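PDB 6TJ2: Alpha/beta hydrolase from Paenibacillus sp. VTT E-133280, which probably hydrolyses methyl salicylate to salicylic acid, as an extracellular esterase related to tobacco salicylic acid binding protein 2. Local coordinates for residues Asn88-Thr91 and His92-Thr96; Val100-Ile103 and Lys104-Leu108; Ile123-Val126 and Ser127-Val130. All coordinates share one frame; numbering follows the deposited sequence.

Interaction 1 (Asn88-Thr91 and His92-Thr96); sequences NNVT and HEQIT
Q94 folds back over T91, and its side chain is the one to follow. Q94 CB sits 3.6 Å from T91 O. Q94 CG then passes T91 OG1 at 3.4 Å, because chi1 of -74° sets CG beside its own backbone N and anti to the carbonyl carbon. The chain stays extended to CD, and Q94 OE1 arrives at T91 N, taking that N-H at 3.0 Å in the plane of the amide and on a lone pair. The return half of the exchange is Q94 N donating to T91 OG1 at 3.1 Å, with the N-H pointing well at the oxygen (158°). These two reciprocal bonds make a capping box, with T91 as the N-cap of helix 92-105 and the glutamine in the third position of the first turn. Beyond the amide hydrogen bond, Q94 OE1 also lies 3.3 Å from V90 CA and accepts a bond from a water that donates in turn to N89 O, tying the loop before the cap to the same oxygen. V90 CG2 lies near Q94 OE1 and also meets I95 CG1 at 4.0 Å. P209 of helix 208-211 touches both apolar side chains. I95 N starts the regular helical bonding by donating to T91 O. H92 N donates to E212 OE1, and its NE2 is hydrogen-bonded to S121 OG of helix 119-129.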
# COMPACT_ATOMS: atom_id res chain seq x y z
N ASN A 88 38.16 -1.45 -3.62
CA ASN A 88 37.23 -2.49 -4.13
C ASN A 88 37.10 -3.66 -3.15
O ASN A 88 36.13 -4.40 -3.30
CB ASN A 88 37.68 -2.94 -5.52
CG ASN A 88 37.43 -1.90 -6.60
OD1 ASN A 88 36.62 -0.99 -6.41
ND2 ASN A 88 38.02 -2.13 -7.75
N ASN A 89 38.02 -3.78 -2.21
CA ASN A 89 38.00 -4.89 -1.25
C ASN A 89 37.58 -4.45 0.14
O ASN A 89 37.74 -5.20 1.12
CB ASN A 89 39.36 -5.60 -1.22
CG ASN A 89 39.67 -6.33 -2.53
OD1 ASN A 89 38.80 -6.74 -3.27
ND2 ASN A 89 40.94 -6.63 -2.71
N VAL A 90 36.95 -3.28 0.24
CA VAL A 90 36.46 -2.77 1.54
C VAL A 90 35.49 -3.76 2.18
O VAL A 90 34.74 -4.47 1.48
CB VAL A 90 35.84 -1.37 1.38
CG1 VAL A 90 34.49 -1.45 0.71
CG2 VAL A 90 35.72 -0.70 2.71
N THR A 91 35.56 -3.83 3.52
CA THR A 91 34.67 -4.68 4.32
C THR A 91 33.62 -3.87 5.07
O THR A 91 33.77 -2.66 5.27
CB THR A 91 35.44 -5.53 5.32
OG1 THR A 91 35.97 -4.64 6.30
CG2 THR A 91 36.55 -6.31 4.63
N HIS A 92 32.60 -4.56 5.53
CA HIS A 92 31.56 -3.89 6.36
C HIS A 92 32.18 -3.34 7.64
O HIS A 92 31.80 -2.22 8.08
CB HIS A 92 30.40 -4.89 6.69
CG HIS A 92 29.11 -4.17 6.91
ND1 HIS A 92 28.81 -3.56 8.09
CD2 HIS A 92 28.07 -4.02 6.08
CE1 HIS A 92 27.59 -3.08 8.02
NE2 HIS A 92 27.11 -3.28 6.77
N GLU A 93 33.14 -4.03 8.23
CA GLU A 93 33.80 -3.54 9.45
C GLU A 93 34.53 -2.23 9.15
O GLU A 93 34.48 -1.32 9.96
CB GLU A 93 34.75 -4.61 9.94
CG GLU A 93 35.53 -4.22 11.16
CD GLU A 93 36.44 -5.31 11.67
OE1 GLU A 93 36.19 -6.50 11.38
OE2 GLU A 93 37.33 -4.96 12.47
N GLN A 94 35.20 -2.14 8.02
CA GLN A 94 35.95 -0.91 7.68
C GLN A 94 34.96 0.23 7.44
O GLN A 94 35.22 1.38 7.85
CB GLN A 94 36.82 -1.12 6.44
CG GLN A 94 38.06 -1.98 6.70
CD GLN A 94 38.74 -2.37 5.41
OE1 GLN A 94 38.15 -2.72 4.42
NE2 GLN A 94 40.07 -2.26 5.44
N ILE A 95 33.83 -0.03 6.77
CA ILE A 95 32.80 1.04 6.57
C ILE A 95 32.30 1.47 7.93
O ILE A 95 32.22 2.71 8.21
CB ILE A 95 31.68 0.46 5.68
CG1 ILE A 95 32.17 0.31 4.24
CG2 ILE A 95 30.44 1.35 5.79
CD1 ILE A 95 31.22 -0.40 3.32
N THR A 96 31.94 0.56 8.80
CA THR A 96 31.36 0.87 10.11
C THR A 96 32.37 1.70 10.89
O THR A 96 32.00 2.71 11.46
CB THR A 96 31.00 -0.41 10.83
OG1 THR A 96 30.02 -1.10 10.06
CG2 THR A 96 30.52 -0.16 12.23
O HOH W 1 39.75 -4.45 3.01

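Interaction 2 (Val100-Ile103 and Lys104-Leu108); sequences VDYI and KQKDL
Y102 and K106 cross obliquely on the last turns of helix 92-105, which ends in a Schellman motif: D107 takes a positive phi (47°) and two backbone bonds run back into the final turn, L108 N to I103 O and D107 N to K104 O. The tyrosine ring swings toward the C-terminal end because CG is anti to the backbone N (chi1 173°), and the lysine lays its aliphatic chain over one face. K106 CD stands 4.2 Å from the centroid of the Y102 ring, a CH-pi contact, while CE reaches the phenol end, 3.5 Å from Y102 OH. Bending at its last torsion, the lysine chain then carries NZ beyond the ring. L108 approaches the same ring obliquely, CD1 lying 4.1 Å from Y102 CE2. Y75 of strand 73-75 touches Y102, K106 and L108 alike, so this cluster packs the helix end against an edge strand of the central sheet.

V100 and K104, one turn apart, behave differently: their side chains lie side by side and point the same way, with the extended lysine running along the valine. D101 turns its carboxylate to K97, one turn back, in a salt bridge. Q105 runs its CG past D101 O, the same oxygen that accepts its backbone N-H. Past the helix end, D107 makes a salt bridge with R133, whose NH1 also bonds L108 O, so one guanidinium meets both residues just past the helix. Deeper in, I103 faces V126 of helix 119-129, and its CG2 lies 4.2 Å from L108 CB.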
# COMPACT_ATOMS: atom_id res chain seq x y z
N VAL A 100 31.91 5.40 12.61
CA VAL A 100 32.10 5.55 14.08
C VAL A 100 33.21 6.58 14.32
O VAL A 100 33.05 7.45 15.22
CB VAL A 100 32.43 4.20 14.74
CG1 VAL A 100 32.90 4.39 16.17
CG2 VAL A 100 31.22 3.27 14.66
N ASP A 101 34.30 6.50 13.58
CA ASP A 101 35.42 7.46 13.78
C ASP A 101 34.96 8.87 13.45
O ASP A 101 35.38 9.81 14.12
CB ASP A 101 36.63 7.05 12.97
CG ASP A 101 37.39 5.82 13.46
OD1 ASP A 101 37.18 5.44 14.62
OD2 ASP A 101 38.18 5.32 12.62
N TYR A 102 34.14 9.06 12.42
CA TYR A 102 33.64 10.41 12.06
C TYR A 102 32.82 10.95 13.23
O TYR A 102 33.00 12.14 13.66
CB TYR A 102 32.82 10.29 10.77
CG TYR A 102 32.11 11.54 10.35
CD1 TYR A 102 32.64 12.37 9.38
CD2 TYR A 102 30.84 11.82 10.85
CE1 TYR A 102 31.97 13.51 8.98
CE2 TYR A 102 30.16 12.95 10.45
CZ TYR A 102 30.71 13.78 9.49
OH TYR A 102 30.03 14.90 9.03
N ILE A 103 31.94 10.15 13.79
CA ILE A 103 31.06 10.53 14.93
C ILE A 103 31.94 10.87 16.14
O ILE A 103 31.71 11.92 16.77
CB ILE A 103 30.06 9.40 15.24
CG1 ILE A 103 29.00 9.32 14.15
CG2 ILE A 103 29.42 9.56 16.61
CD1 ILE A 103 28.26 8.02 14.07
N LYS A 104 32.98 10.10 16.42
CA LYS A 104 33.79 10.33 17.64
C LYS A 104 34.63 11.57 17.42
O LYS A 104 34.78 12.38 18.35
CB LYS A 104 34.68 9.12 17.92
CG LYS A 104 33.87 7.96 18.44
CD LYS A 104 34.76 6.77 18.60
CE LYS A 104 34.06 5.67 19.34
NZ LYS A 104 35.02 4.54 19.45
N GLN A 105 35.14 11.78 16.23
CA GLN A 105 36.09 12.90 15.99
C GLN A 105 35.33 14.22 16.10
O GLN A 105 35.91 15.18 16.62
CB GLN A 105 36.76 12.78 14.62
CG GLN A 105 37.88 11.74 14.62
CD GLN A 105 38.30 11.24 13.25
OE1 GLN A 105 37.93 11.79 12.22
NE2 GLN A 105 39.08 10.16 13.23
N LYS A 106 34.08 14.27 15.66
CA LYS A 106 33.25 15.48 15.81
C LYS A 106 32.53 15.47 17.14
O LYS A 106 31.77 16.45 17.40
CB LYS A 106 32.33 15.61 14.61
CG LYS A 106 33.01 15.89 13.29
CD LYS A 106 32.01 16.13 12.21
CE LYS A 106 32.57 16.43 10.84
NZ LYS A 106 33.28 17.72 10.82
N ASP A 107 32.69 14.47 17.99
CA ASP A 107 32.01 14.28 19.28
C ASP A 107 30.50 14.50 19.12
O ASP A 107 29.84 15.11 19.97
CB ASP A 107 32.64 15.13 20.42
CG ASP A 107 32.17 14.68 21.78
OD1 ASP A 107 31.91 13.50 21.99
OD2 ASP A 107 31.90 15.54 22.66
N LEU A 108 29.88 13.86 18.15
CA LEU A 108 28.44 14.07 17.86
C LEU A 108 27.65 13.30 18.91
O LEU A 108 28.04 12.16 19.25
CB LEU A 108 28.09 13.57 16.47
CG LEU A 108 28.81 14.29 15.34
CD1 LEU A 108 28.35 13.82 13.97
CD2 LEU A 108 28.66 15.79 15.45

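Interaction 3 (Ile123-Val126 and Ser127-Val130); sequences IQTV and SQQV
S127 OG donates to Q124 O at 2.8 Å, the one side-chain hydrogen bond across the two segments, and comes from above the carbonyl plane rather than on a lone pair. A chi1 of 73° puts that hydroxyl between its own backbone N and carbonyl carbon, where it can fold onto the preceding turn. A valine here would probably leave Q124 O without its hydroxyl partner, with only the weak bond from Q128 N remaining in this contact.

The backbone bonds show the helix running down. S127 N still donates to I123 O in regular fashion, but Q128 N divides weakly between Q124 O and T125 O, both at 3.3 Å. V126 O then accepts two donors, Q129 N from above its plane at 3.0 Å and V130 N nearly along the C=O axis at 3.2 Å. Solvent joins in too: a water donates to T125 O and accepts from Q129 NE2.

Across the two segments the apolar contact is V126 CG1 to V130 CG2 at 4.0 Å, the side chains side by side and pointing the same way; V126 also packs on V99 of helix 92-105. This tightening last turn closes helix 119-129, the crossover helix of the beta-alpha-beta unit between strands 111-117 and 134-139, which follows the probable nucleophile elbow in the alpha/beta-hydrolase fold.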
# COMPACT_ATOMS: atom_id res chain seq x y z
N ILE A 123 23.80 1.75 9.73
CA ILE A 123 23.28 2.34 10.98
C ILE A 123 23.13 1.27 12.05
O ILE A 123 23.32 1.56 13.26
CB ILE A 123 22.03 3.21 10.82
CG1 ILE A 123 20.78 2.39 10.50
CG2 ILE A 123 22.32 4.29 9.78
CD1 ILE A 123 19.59 3.24 10.09
N GLN A 124 22.79 0.01 11.67
CA GLN A 124 22.74 -1.07 12.69
C GLN A 124 24.11 -1.26 13.32
O GLN A 124 24.21 -1.31 14.57
CB GLN A 124 22.25 -2.36 12.05
CG GLN A 124 20.78 -2.37 11.65
CD GLN A 124 20.47 -3.62 10.88
OE1 GLN A 124 21.17 -3.93 9.88
NE2 GLN A 124 19.47 -4.39 11.32
N THR A 125 25.15 -1.44 12.53
CA THR A 125 26.46 -1.79 13.07
C THR A 125 27.09 -0.59 13.76
O THR A 125 27.74 -0.77 14.83
CB THR A 125 27.35 -2.38 11.99
OG1 THR A 125 27.47 -1.45 10.92
CG2 THR A 125 26.87 -3.72 11.51
N VAL A 126 26.80 0.62 13.31
CA VAL A 126 27.28 1.83 14.00
C VAL A 126 26.62 1.97 15.37
O VAL A 126 27.31 2.24 16.38
CB VAL A 126 27.09 3.07 13.14
CG1 VAL A 126 27.29 4.38 13.90
CG2 VAL A 126 28.02 3.02 11.92
N SER A 127 25.31 1.75 15.44
CA SER A 127 24.57 1.91 16.70
C SER A 127 25.08 0.94 17.74
O SER A 127 24.98 1.30 18.93
CB SER A 127 23.10 1.81 16.48
OG SER A 127 22.76 0.48 16.23
N GLN A 128 25.65 -0.21 17.34
CA GLN A 128 26.22 -1.19 18.32
C GLN A 128 27.40 -0.61 19.08
O GLN A 128 27.70 -1.09 20.21
CB GLN A 128 26.66 -2.46 17.58
CG GLN A 128 25.45 -3.15 17.04
CD GLN A 128 25.72 -4.51 16.47
OE1 GLN A 128 26.74 -4.77 15.80
NE2 GLN A 128 24.72 -5.31 16.54
N GLN A 129 28.14 0.30 18.47
CA GLN A 129 29.40 0.83 19.01
C GLN A 129 29.20 2.15 19.72
O GLN A 129 30.01 2.43 20.62
CB GLN A 129 30.39 0.97 17.86
CG GLN A 129 30.79 -0.39 17.32
CD GLN A 129 31.98 -0.27 16.41
OE1 GLN A 129 32.92 0.50 16.65
NE2 GLN A 129 31.92 -1.09 15.37
N VAL A 130 28.19 2.96 19.36
CA VAL A 130 27.98 4.30 19.98
C VAL A 130 26.54 4.46 20.42
O VAL A 130 25.92 5.51 20.21
CB VAL A 130 28.43 5.43 19.04
CG1 VAL A 130 29.94 5.40 18.85
CG2 VAL A 130 27.74 5.45 17.69
O HOH W 2 29.33 -2.93 15.10

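Interactions 1 and 2 cap opposite ends of helix 92-105, their centres about 18 Å apart, while interaction 3 lies on the neighbouring helix 119-129 and touches both. Toward interaction 1 the link centres on a polar pair: T96 OG1 and T125 OG1 are 2.7 Å apart in a probable hydrogen bond, and H92 packs close by. Toward interaction 2 it is mainly apolar, I103 CD1 meeting V126 CG1 at 3.8 Å and V100 CG1 meeting V130 CG1 at 4.1 Å. The active site probably lies nearer the start of helix 119-129, where S117 sits on a GxSxG elbow and would form a triad with H264 and D234; I123 touches the elbow residues, and H92's side chain lies near without touching.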